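Local coordinates for protein halogenase PltM (Pseudomonas fluorescens, PDB 6BZN) that halogenates phenolic substrates with unusual breadth of substrate and halide, as a flavoprotein that binds FAD, at residues 396-399 and 400-403; 467-470 and 471-475. All blocks are in the same frame, centred on the assembly; numbering follows the deposited sequence. Where two conformers were deposited one is given.

Contact 1: 396-399 and 400-403; sequences NDQL and VSCS
Two turns of helix 383-406 make up this local contact, in which S401 and S403 each turn a hydroxyl back onto the carbonyl one turn earlier. S401 OG donates to D397 O at 2.8 Å while its own backbone N binds the same oxygen, and the two donors arrive from opposite faces of the carbonyl plane. The OG gets there because it is folded between the backbone N and the carbonyl carbon (chi1 61°). S403 repeats the pattern on L399 O, with OG at 2.7 Å and the amide again on the other face, but by a different torsion: its OG stands anti to the carbonyl carbon, chi1 -64°. Each of the two carbonyls is therefore gripped by two bonds from one serine. The backbone bonds from V400 N to N396 O and from C402 N to Q398 O complete the i to i+4 series. Beside them, N396 and V400 lie alongside each other, the amide OD1 of N396 meeting the methyl CG2 of V400 at 3.5 Å. The carboxylate of D397 is buried and held elsewhere, by T213 OG1 and the backbone N of A212, while S403 OG also accepts from W416 NE1. The N396 side chain lies about 8 Å from a bound calcium ion and about 8 Å from that of Q341, which contacts FAD in another structure of this protein. Helix 410-441 packs against L399, C402 and S403, helix 465-483 against Q398, S401 and C402, and R352 of helix 352-374 against N396 and L399.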
loop_
_atom_site.group_PDB
_atom_site.type_symbol
_atom_site.label_atom_id
_atom_site.label_comp_id
_atom_site.label_asym_id
_atom_site.label_seq_id
_atom_site.Cartn_x
_atom_site.Cartn_y
_atom_site.Cartn_z
ATOM N N ASN A 396 -6.489 6.874 -5.089
ATOM C CA ASN A 396 -5.084 6.511 -5.216
ATOM C C ASN A 396 -4.533 6.993 -6.577
ATOM O O ASN A 396 -3.428 7.538 -6.651
ATOM C CB ASN A 396 -4.976 4.982 -5.032
ATOM C CG ASN A 396 -3.563 4.460 -4.790
ATOM O OD1 ASN A 396 -2.547 5.182 -4.816
ATOM N ND2 ASN A 396 -3.501 3.162 -4.528
ATOM N N ASP A 397 -5.342 6.846 -7.633
ATOM C CA ASP A 397 -4.963 7.296 -8.988
ATOM C C ASP A 397 -4.759 8.818 -9.049
ATOM O O ASP A 397 -3.787 9.279 -9.653
ATOM C CB ASP A 397 -6.026 6.876 -9.992
ATOM C CG ASP A 397 -5.599 7.082 -11.444
ATOM O OD1 ASP A 397 -4.414 6.885 -11.790
ATOM O OD2 ASP A 397 -6.491 7.400 -12.264
ATOM N N GLN A 398 -5.662 9.591 -8.439
ATOM C CA GLN A 398 -5.495 11.053 -8.402
ATOM C C GLN A 398 -4.287 11.435 -7.554
ATOM O O GLN A 398 -3.430 12.211 -8.002
ATOM C CB GLN A 398 -6.757 11.767 -7.905
ATOM C CG GLN A 398 -7.876 11.880 -8.939
ATOM C CD GLN A 398 -7.516 12.762 -10.133
ATOM O OE1 GLN A 398 -7.150 13.933 -9.977
ATOM N NE2 GLN A 398 -7.607 12.200 -11.338
ATOM N N LEU A 399 -4.179 10.847 -6.363
ATOM C CA LEU A 399 -3.036 11.140 -5.499
ATOM C C LEU A 399 -1.706 10.936 -6.218
ATOM O O LEU A 399 -0.838 11.819 -6.194
ATOM C CB LEU A 399 -3.082 10.291 -4.232
ATOM C CG LEU A 399 -1.847 10.312 -3.326
ATOM C CD1 LEU A 399 -1.655 11.691 -2.702
ATOM C CD2 LEU A 399 -1.934 9.237 -2.263
ATOM N N VAL A 400 -1.567 9.794 -6.879
ATOM C CA VAL A 400 -0.299 9.396 -7.446
ATOM C C VAL A 400 -0.024 10.165 -8.735
ATOM O O VAL A 400 1.075 10.670 -8.910
ATOM C CB VAL A 400 -0.209 7.865 -7.661
ATOM C CG1 VAL A 400 0.989 7.502 -8.525
ATOM C CG2 VAL A 400 -0.119 7.159 -6.318
ATOM N N SER A 401 -1.003 10.262 -9.627
ATOM C CA SER A 401 -0.806 11.002 -10.872
ATOM C C SER A 401 -0.417 12.456 -10.586
ATOM O O SER A 401 0.527 12.983 -11.177
ATOM C CB SER A 401 -2.036 10.934 -11.782
ATOM O OG SER A 401 -3.186 11.505 -11.176
ATOM N N CYS A 402 -1.117 13.100 -9.658
ATOM C CA CYS A 402 -0.770 14.486 -9.291
ATOM C C CYS A 402 0.623 14.576 -8.642
ATOM O O CYS A 402 1.337 15.555 -8.858
ATOM C CB CYS A 402 -1.851 15.094 -8.400
ATOM S SG CYS A 402 -3.427 15.303 -9.276
ATOM N N SER A 403 1.019 13.556 -7.877
ATOM C CA SER A 403 2.347 13.512 -7.292
ATOM C C SER A 403 3.448 13.429 -8.349
ATOM O O SER A 403 4.445 14.131 -8.259
ATOM C CB SER A 403 2.478 12.333 -6.329
ATOM O OG SER A 403 1.606 12.480 -5.231
#

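Contact 2: 467-470 and 471-475; sequences YESL and FRQSC
Y467 and F471, one turn apart on helix 465-483, meet where the tyrosine ring passes the base of the phenylalanine: Y467 CE2 is 3.7 Å from F471 CB, and Y467 OH is 3.4 Å from F471 CD1. Both rings swing out with CG anti to the backbone N (chi1 176° and -178°), and their side chains cross at a slant without stacking. Next to these, E468 OE1 comes within 4.1 Å of F471 CB, its carboxylate plane turned 64° from the phenylalanine ring. On the next turn S474 OG donates to L470 O at 2.8 Å from above the carbonyl plane, while S474 N reaches that oxygen from the other face. The same hydroxyl packs against the methyl CD1 of L470 at 3.3 Å. S469 OG approaches Q473 OE1 to 3.0 Å, at most a weak, unsettled bond. The guanidinium of R472 has S469 O over one face. Further out, Y467 OH is bonded to the carbonyl of V419 on helix 410-441, which fixes where the ring ends, E468 OE2 to S461 OG, and S469 OG to H502 NE2 of helix 488-502. Replacing Y467 by an alanine would probably leave V419 O without its hydroxyl partner and open a gap beside F471 CB. The chemistry is thus divided: an aromatic and aliphatic side, where the buried hydroxyls of Y467 and S474 are satisfied by carbonyl oxygens, and a more exposed polar side at S469, R472 and Q473, where H502 chiefly holds S469 and the one side-chain bond across the turn is weak.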
loop_
_atom_site.group_PDB
_atom_site.type_symbol
_atom_site.label_atom_id
_atom_site.label_comp_id
_atom_site.label_asym_id
_atom_site.label_seq_id
_atom_site.Cartn_x
_atom_site.Cartn_y
_atom_site.Cartn_z
ATOM N N TYR A 467 -11.239 18.452 4.244
ATOM C CA TYR A 467 -10.056 17.854 3.621
ATOM C C TYR A 467 -10.352 17.427 2.184
ATOM O O TYR A 467 -9.561 17.689 1.281
ATOM C CB TYR A 467 -9.451 16.656 4.392
ATOM C CG TYR A 467 -8.325 16.129 3.555
ATOM C CD1 TYR A 467 -7.133 16.838 3.460
ATOM C CD2 TYR A 467 -8.506 15.043 2.704
ATOM C CE1 TYR A 467 -6.120 16.431 2.608
ATOM C CE2 TYR A 467 -7.502 14.634 1.839
ATOM C CZ TYR A 467 -6.308 15.323 1.802
ATOM O OH TYR A 467 -5.292 14.937 0.963
ATOM N N GLU A 468 -11.482 16.775 1.959
ATOM C CA GLU A 468 -11.769 16.267 0.621
ATOM C C GLU A 468 -11.985 17.393 -0.388
ATOM O O GLU A 468 -11.707 17.229 -1.575
ATOM C CB GLU A 468 -12.909 15.255 0.660
ATOM C CG GLU A 468 -12.629 14.042 1.559
ATOM C CD GLU A 468 -11.311 13.294 1.266
ATOM O OE1 GLU A 468 -10.799 13.359 0.128
ATOM O OE2 GLU A 468 -10.788 12.603 2.180
ATOM N N SER A 469 -12.443 18.547 0.098
ATOM C CA SER A 469 -12.455 19.783 -0.698
ATOM C C SER A 469 -11.030 20.224 -1.084
ATOM O O SER A 469 -10.765 20.568 -2.254
ATOM C CB SER A 469 -13.175 20.903 0.074
ATOM O OG SER A 469 -13.025 22.150 -0.591
ATOM N N LEU A 470 -10.115 20.223 -0.113
ATOM C CA LEU A 470 -8.711 20.529 -0.394
ATOM C C LEU A 470 -8.122 19.556 -1.413
ATOM O O LEU A 470 -7.476 19.981 -2.374
ATOM C CB LEU A 470 -7.861 20.535 0.884
ATOM C CG LEU A 470 -6.347 20.627 0.722
ATOM C CD1 LEU A 470 -5.910 21.927 0.070
ATOM C CD2 LEU A 470 -5.692 20.452 2.086
ATOM N N PHE A 471 -8.365 18.255 -1.210
ATOM C CA PHE A 471 -7.810 17.253 -2.102
ATOM C C PHE A 471 -8.333 17.414 -3.529
ATOM O O PHE A 471 -7.548 17.451 -4.460
ATOM C CB PHE A 471 -8.097 15.862 -1.567
ATOM C CG PHE A 471 -7.509 14.757 -2.399
ATOM C CD1 PHE A 471 -6.181 14.425 -2.276
ATOM C CD2 PHE A 471 -8.302 14.049 -3.298
ATOM C CE1 PHE A 471 -5.639 13.397 -3.019
ATOM C CE2 PHE A 471 -7.763 13.016 -4.051
ATOM C CZ PHE A 471 -6.436 12.693 -3.920
ATOM N N ARG A 472 -9.649 17.540 -3.683
ATOM C CA ARG A 472 -10.286 17.708 -4.996
ATOM C C ARG A 472 -9.721 18.935 -5.739
ATOM O O ARG A 472 -9.264 18.833 -6.884
ATOM C CB ARG A 472 -11.813 17.800 -4.808
ATOM C CG ARG A 472 -12.658 17.941 -6.066
ATOM C CD ARG A 472 -14.158 18.043 -5.760
ATOM N NE ARG A 472 -14.495 19.006 -4.694
ATOM C CZ ARG A 472 -14.529 20.340 -4.822
ATOM N NH1 ARG A 472 -14.245 20.946 -5.980
ATOM N NH2 ARG A 472 -14.850 21.089 -3.771
ATOM N N GLN A 473 -9.704 20.080 -5.062
ATOM C CA GLN A 473 -9.217 21.319 -5.677
ATOM C C GLN A 473 -7.715 21.299 -5.977
ATOM O O GLN A 473 -7.283 21.781 -7.025
ATOM C CB GLN A 473 -9.584 22.529 -4.819
ATOM C CG GLN A 473 -11.082 22.767 -4.733
ATOM C CD GLN A 473 -11.414 23.988 -3.891
ATOM O OE1 GLN A 473 -11.904 23.875 -2.767
ATOM N NE2 GLN A 473 -11.115 25.152 -4.415
ATOM N N SER A 474 -6.924 20.721 -5.073
ATOM C CA SER A 474 -5.484 20.566 -5.310
ATOM C C SER A 474 -5.162 19.667 -6.505
ATOM O O SER A 474 -4.254 19.985 -7.272
ATOM C CB SER A 474 -4.779 20.040 -4.055
ATOM O OG SER A 474 -4.966 20.940 -2.983
ATOM N N CYS A 475 -5.888 18.554 -6.654
ATOM C CA CYS A 475 -5.714 17.682 -7.825
ATOM C C CYS A 475 -6.102 18.391 -9.122
ATOM O O CYS A 475 -5.415 18.228 -10.129
ATOM C CB CYS A 475 -6.499 16.375 -7.681
ATOM S SG CYS A 475 -5.836 15.289 -6.398
#

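In the fold
From the N terminus, the chain builds the sheets and the FAD-binding positions before reaching helix 383-406, which holds contact 1. Helices 410-441 and 444-452 follow, and then helix 465-483 carries contact 2. The two are in series: each stays within one helix, neither encloses a long loop, and they neither nest nor cross. Their centres are 12 Å apart and they touch directly. C402 SG packs on C475 CA at 3.6 Å, the F471 ring reaches L399 N through CZ at 3.8 Å, and, in one conformer of Q398, its OE1 packs on C475 CB at 3.4 Å. Helix 410-441 borders both contacts, so three helices meet here.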